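Side-chain contacts in transcriptional regulatory protein FixJ (Sinorhizobium meliloti, PDB 1DBW), which induces the expression of nifA and fixK in nitrogen fixation when activated by FixL, and is represented here by its N-terminal receiver domain: residues A[24-29]-A[110-115]; A[49-54]-A[63-68]. The protein carries 2 engineered substitutions. All blocks are in the same frame, centred on the assembly; numbering follows the deposited sequence. Where two conformers were deposited one is given.

Contact 1: A[24-29]-A[110-115]; sequences TMNGFA and VIIEAI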
loop_
_atom_site.group_PDB
_atom_site.type_symbol
_atom_site.label_atom_id
_atom_site.label_comp_id
_atom_site.label_asym_id
_atom_site.label_seq_id
_atom_site.Cartn_x
_atom_site.Cartn_y
_atom_site.Cartn_z
ATOM N N THR A 24 -7.053 6.245 -10.050
ATOM C CA THR A 24 -7.499 5.912 -11.403
ATOM C C THR A 24 -7.679 7.197 -12.201
ATOM O O THR A 24 -7.224 7.295 -13.340
ATOM C CB THR A 24 -8.817 5.107 -11.393
ATOM O OG1 THR A 24 -8.576 3.822 -10.802
ATOM C CG2 THR A 24 -9.300 4.874 -12.806
ATOM N N MET A 25 -8.311 8.200 -11.607
ATOM C CA MET A 25 -8.516 9.436 -12.335
ATOM C C MET A 25 -7.221 10.168 -12.675
ATOM O O MET A 25 -7.187 10.953 -13.628
ATOM C CB MET A 25 -9.502 10.345 -11.594
ATOM C CG MET A 25 -10.885 9.739 -11.483
ATOM S SD MET A 25 -12.073 10.809 -10.642
ATOM C CE MET A 25 -11.410 12.407 -10.982
ATOM N N ASN A 26 -6.151 9.887 -11.933
ATOM C CA ASN A 26 -4.861 10.518 -12.189
ATOM C C ASN A 26 -4.018 9.706 -13.193
ATOM O O ASN A 26 -2.871 10.023 -13.445
ATOM C CB ASN A 26 -4.117 10.777 -10.876
ATOM C CG ASN A 26 -4.633 12.040 -10.166
ATOM O OD1 ASN A 26 -4.147 13.136 -10.428
ATOM N ND2 ASN A 26 -5.635 11.891 -9.296
ATOM N N GLY A 27 -4.611 8.637 -13.708
ATOM C CA GLY A 27 -3.938 7.819 -14.705
ATOM C C GLY A 27 -3.144 6.612 -14.254
ATOM O O GLY A 27 -2.430 5.999 -15.049
ATOM N N PHE A 28 -3.169 6.318 -12.958
ATOM C CA PHE A 28 -2.422 5.164 -12.486
ATOM C C PHE A 28 -3.138 3.874 -12.844
ATOM O O PHE A 28 -4.362 3.893 -13.006
ATOM C CB PHE A 28 -2.356 5.221 -10.947
ATOM C CG PHE A 28 -1.393 6.240 -10.424
ATOM C CD1 PHE A 28 -1.807 7.557 -10.163
ATOM C CD2 PHE A 28 -0.073 5.891 -10.198
ATOM C CE1 PHE A 28 -0.897 8.493 -9.686
ATOM C CE2 PHE A 28 0.849 6.820 -9.719
ATOM C CZ PHE A 28 0.437 8.128 -9.462
ATOM N N ALA A 29 -2.371 2.791 -13.041
ATOM C CA ALA A 29 -2.995 1.478 -13.226
ATOM C C ALA A 29 -3.241 1.118 -11.761
ATOM O O ALA A 29 -2.313 1.174 -10.956
ATOM C CB ALA A 29 -2.018 0.493 -13.857
ATOM N N VAL A 110 0.074 14.311 -2.042
ATOM C CA VAL A 110 1.029 13.659 -1.163
ATOM C C VAL A 110 1.111 12.142 -1.335
ATOM O O VAL A 110 2.220 11.584 -1.352
ATOM C CB VAL A 110 0.763 13.998 0.321
ATOM C CG1 VAL A 110 1.565 13.096 1.241
ATOM C CG2 VAL A 110 1.165 15.426 0.573
ATOM N N ILE A 111 -0.035 11.480 -1.467
ATOM C CA ILE A 111 -0.005 10.039 -1.646
ATOM C C ILE A 111 0.519 9.740 -3.053
ATOM O O ILE A 111 1.243 8.772 -3.250
ATOM C CB ILE A 111 -1.381 9.386 -1.409
ATOM C CG1 ILE A 111 -1.247 7.859 -1.398
ATOM C CG2 ILE A 111 -2.371 9.789 -2.474
ATOM C CD1 ILE A 111 -0.304 7.344 -0.372
ATOM N N ILE A 112 0.164 10.570 -4.023
ATOM C CA ILE A 112 0.663 10.349 -5.395
ATOM C C ILE A 112 2.205 10.448 -5.430
ATOM O O ILE A 112 2.884 9.632 -6.054
ATOM C CB ILE A 112 0.011 11.346 -6.376
ATOM C CG1 ILE A 112 -1.462 10.960 -6.575
ATOM C CG2 ILE A 112 0.750 11.370 -7.728
ATOM C CD1 ILE A 112 -2.299 12.023 -7.263
ATOM N N GLU A 113 2.770 11.438 -4.747
ATOM C CA GLU A 113 4.225 11.568 -4.723
ATOM C C GLU A 113 4.881 10.363 -4.053
ATOM O O GLU A 113 5.914 9.885 -4.525
ATOM C CB GLU A 113 4.647 12.865 -4.027
ATOM C CG GLU A 113 4.088 14.116 -4.698
ATOM C CD GLU A 113 5.046 14.752 -5.691
ATOM O OE1 GLU A 113 5.775 14.002 -6.377
ATOM O OE2 GLU A 113 5.062 16.009 -5.785
ATOM N N ALA A 114 4.291 9.877 -2.960
ATOM C CA ALA A 114 4.820 8.711 -2.263
ATOM C C ALA A 114 4.799 7.476 -3.181
ATOM O O ALA A 114 5.772 6.727 -3.225
ATOM C CB ALA A 114 4.025 8.451 -0.986
ATOM N N ILE A 115 3.688 7.267 -3.902
ATOM C CA ILE A 115 3.577 6.135 -4.810
ATOM C C ILE A 115 4.615 6.235 -5.935
ATOM O O ILE A 115 5.261 5.248 -6.284
ATOM C CB ILE A 115 2.132 6.033 -5.428
ATOM C CG1 ILE A 115 1.109 5.726 -4.318
ATOM C CG2 ILE A 115 2.135 4.968 -6.541
ATOM C CD1 ILE A 115 -0.374 5.852 -4.746
#
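The ring of Phe28 and the amide of Asn26 both lie against Ile112. Ile112 CG2 sits at the edge of the Phe28 ring, near its plane, 3.7 Å from CZ of Phe28. On the amide the approach is over a face: CD1 of Ile112 stands almost directly above CG of Asn26, 3.7 Å away, and is nearly as close to OD1 and ND2. The fork of Ile112 makes this division possible, because chi1 of -72° turns CG2 anti to the backbone N, while CG1 passes CE1 of Phe28 and CD1 goes on to the amide. One helical turn on, Ile115 CG2 comes obliquely to the ring, 3.9 Å from CE2 of Phe28. Phe28 follows the Schellman motif closed by Gly27 (phi 93°), where the chain leaves helix 13-25 and heads for strand 29-33. Tyr4, Val6 and Leu23 also touch the Phe28 side chain. An alanine at Ile112 would strip both branches, and would probably leave a gap beside the ring edge and the amide face uncovered. No hydrogen bond crosses the interface; Asn26 ND2 instead donates to Met22 O within its own helix end. The turn that ends helix 13-25 is therefore joined to helix 108-119 by van der Waals and hydrophobic packing, with the amide contributing a flat surface while one N-H of ND2 is used on Met22 O.

Contact 2: A[49-54]-A[63-68]; sequences GVLVTD and VELLRN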
loop_
_atom_site.group_PDB
_atom_site.type_symbol
_atom_site.label_atom_id
_atom_site.label_comp_id
_atom_site.label_asym_id
_atom_site.label_seq_id
_atom_site.Cartn_x
_atom_site.Cartn_y
_atom_site.Cartn_z
ATOM N N GLY A 49 4.812 -3.882 -9.430
ATOM C CA GLY A 49 3.708 -3.370 -8.654
ATOM C C GLY A 49 4.154 -2.675 -7.388
ATOM O O GLY A 49 5.227 -2.971 -6.843
ATOM N N VAL A 50 3.387 -1.655 -7.011
ATOM C CA VAL A 50 3.610 -0.942 -5.751
ATOM C C VAL A 50 2.413 -1.282 -4.875
ATOM O O VAL A 50 1.280 -1.282 -5.342
ATOM C CB VAL A 50 3.658 0.606 -5.962
ATOM C CG1 VAL A 50 3.669 1.365 -4.610
ATOM C CG2 VAL A 50 4.898 0.941 -6.740
ATOM N N LEU A 51 2.645 -1.436 -3.580
ATOM C CA LEU A 51 1.554 -1.759 -2.664
ATOM C C LEU A 51 1.211 -0.561 -1.801
ATOM O O LEU A 51 2.116 0.157 -1.356
ATOM C CB LEU A 51 1.996 -2.887 -1.732
ATOM C CG LEU A 51 1.083 -3.183 -0.523
ATOM C CD1 LEU A 51 -0.327 -3.721 -0.962
ATOM C CD2 LEU A 51 1.821 -4.248 0.326
ATOM N N VAL A 52 -0.088 -0.313 -1.655
ATOM C CA VAL A 52 -0.544 0.778 -0.775
ATOM C C VAL A 52 -1.525 0.122 0.176
ATOM O O VAL A 52 -2.548 -0.420 -0.251
ATOM C CB VAL A 52 -1.219 1.895 -1.521
ATOM C CG1 VAL A 52 -1.719 2.953 -0.522
ATOM C CG2 VAL A 52 -0.217 2.585 -2.482
ATOM N N THR A 53 -1.224 0.176 1.484
ATOM C CA THR A 53 -2.135 -0.418 2.444
ATOM C C THR A 53 -2.860 0.632 3.280
ATOM O O THR A 53 -2.339 1.726 3.486
ATOM C CB THR A 53 -1.379 -1.330 3.448
ATOM O OG1 THR A 53 -0.571 -0.522 4.306
ATOM C CG2 THR A 53 -0.465 -2.324 2.716
ATOM N N ASP A 54 -4.108 0.332 3.615
ATOM C CA ASP A 54 -4.891 1.169 4.533
ATOM C C ASP A 54 -5.709 0.135 5.302
ATOM O O ASP A 54 -6.884 -0.136 4.982
ATOM C CB ASP A 54 -5.805 2.181 3.829
ATOM C CG ASP A 54 -6.507 3.129 4.823
ATOM O OD1 ASP A 54 -7.226 4.039 4.363
ATOM O OD2 ASP A 54 -6.328 2.977 6.060
ATOM N N VAL A 63 1.719 -3.602 8.644
ATOM C CA VAL A 63 2.955 -4.180 9.170
ATOM C C VAL A 63 2.978 -5.716 9.103
ATOM O O VAL A 63 3.988 -6.316 8.714
ATOM C CB VAL A 63 3.219 -3.684 10.620
ATOM C CG1 VAL A 63 4.371 -4.451 11.248
ATOM C CG2 VAL A 63 3.535 -2.205 10.603
ATOM N N GLU A 64 1.877 -6.361 9.490
ATOM C CA GLU A 64 1.784 -7.821 9.445
ATOM C C GLU A 64 1.796 -8.285 7.986
ATOM O O GLU A 64 2.396 -9.305 7.648
ATOM C CB GLU A 64 0.495 -8.284 10.122
ATOM C CG GLU A 64 0.443 -7.977 11.615
ATOM C CD GLU A 64 -0.972 -8.015 12.170
ATOM O OE1 GLU A 64 -1.448 -6.959 12.648
ATOM O OE2 GLU A 64 -1.612 -9.092 12.117
ATOM N N LEU A 65 1.152 -7.514 7.117
ATOM C CA LEU A 65 1.135 -7.872 5.709
ATOM C C LEU A 65 2.579 -7.832 5.167
ATOM O O LEU A 65 2.992 -8.752 4.453
ATOM C CB LEU A 65 0.200 -6.933 4.931
ATOM C CG LEU A 65 0.177 -7.140 3.406
ATOM C CD1 LEU A 65 -0.205 -8.567 3.076
ATOM C CD2 LEU A 65 -0.809 -6.151 2.777
ATOM N N LEU A 66 3.338 -6.786 5.511
ATOM C CA LEU A 66 4.737 -6.661 5.080
ATOM C C LEU A 66 5.573 -7.813 5.588
ATOM O O LEU A 66 6.401 -8.374 4.858
ATOM C CB LEU A 66 5.355 -5.344 5.553
ATOM C CG LEU A 66 4.683 -4.069 5.037
ATOM C CD1 LEU A 66 5.497 -2.864 5.430
ATOM C CD2 LEU A 66 4.531 -4.140 3.513
ATOM N N ARG A 67 5.285 -8.230 6.816
ATOM C CA ARG A 67 6.002 -9.331 7.437
ATOM C C ARG A 67 5.688 -10.616 6.691
ATOM O O ARG A 67 6.595 -11.378 6.351
ATOM C CB ARG A 67 5.597 -9.450 8.909
ATOM N N ASN A 68 4.407 -10.823 6.384
ATOM C CA ASN A 68 3.950 -12.004 5.654
ATOM C C ASN A 68 4.519 -12.039 4.227
ATOM O O ASN A 68 4.846 -13.111 3.698
ATOM C CB ASN A 68 2.429 -12.071 5.643
ATOM C CG ASN A 68 1.833 -12.384 7.027
ATOM O OD1 ASN A 68 0.619 -12.424 7.187
ATOM N ND2 ASN A 68 2.686 -12.611 8.014
#
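Leu51 on the strand and Leu65 on the helix reach toward each other and meet tip to tip, CD2 of Leu51 lying 4.1 Å from CD2 of Leu65. The two leucines share one conformation, CG anti to the backbone N, which stretches each side chain across the space between the backbones. Leu66 takes the other common leucine shape. Its CA–CB bond points neither at the strand nor away from it, yet the extended chain brings CD2 of Leu66 round to 4.2 Å from CD2 of Leu51. The Leu51 methyl thus faces two neighbouring helix residues, one meeting it end on and the other obliquely.

Two residues further along the strand, on the same side, Thr53 CG2 packs 3.8 Å from Leu65 CD2, so that this leucine methyl serves both strand residues. Here the two side chains slide past each other in opposite directions. With chi1 of 69°, Thr53 holds OG1 between its backbone N and carbonyl carbon and offers the helix its methyl. The contact between the segments is purely apolar and well buried; Phe39 and Leu40 of helix 36-42 extend it on one flank, against Leu51 and Leu65 respectively, and Ser78 of strand 78-82 touches both Leu51 and Leu66.

The segment axes run 10.1 Å apart at 144°, the helix returning roughly antiparallel to the strand. This is the first half of the beta-alpha-beta crossover formed by strand 49-54, helix 62-71 and strand 78-82, in the doubly wound CheY-like receiver fold, whose strand here ends at the magnesium-binding Asp54, the probable phosphorylation site.

How the contacts relate
Contact 2 is nested along the chain inside the loop closed by contact 1, and the two pack on opposite faces of the central parallel sheet. Their centres are about 17 Å apart, yet they meet through strand 49-54: Ile115 CG1 of contact 1 lies 3.9 Å from Val52 CG2, on the face turned away from helix 62-71. The magnesium site lies nearer contact 2, which includes Asp54, salt-bridged to Lys104; the side chain of Thr53 is about 7 Å from that of Asp10. Contact 1 is more remote, with the side chain of Ile115 about 11 Å from that of Asp54, and a polyethylene glycol molecule, probably from crystallisation, lies beside Phe28.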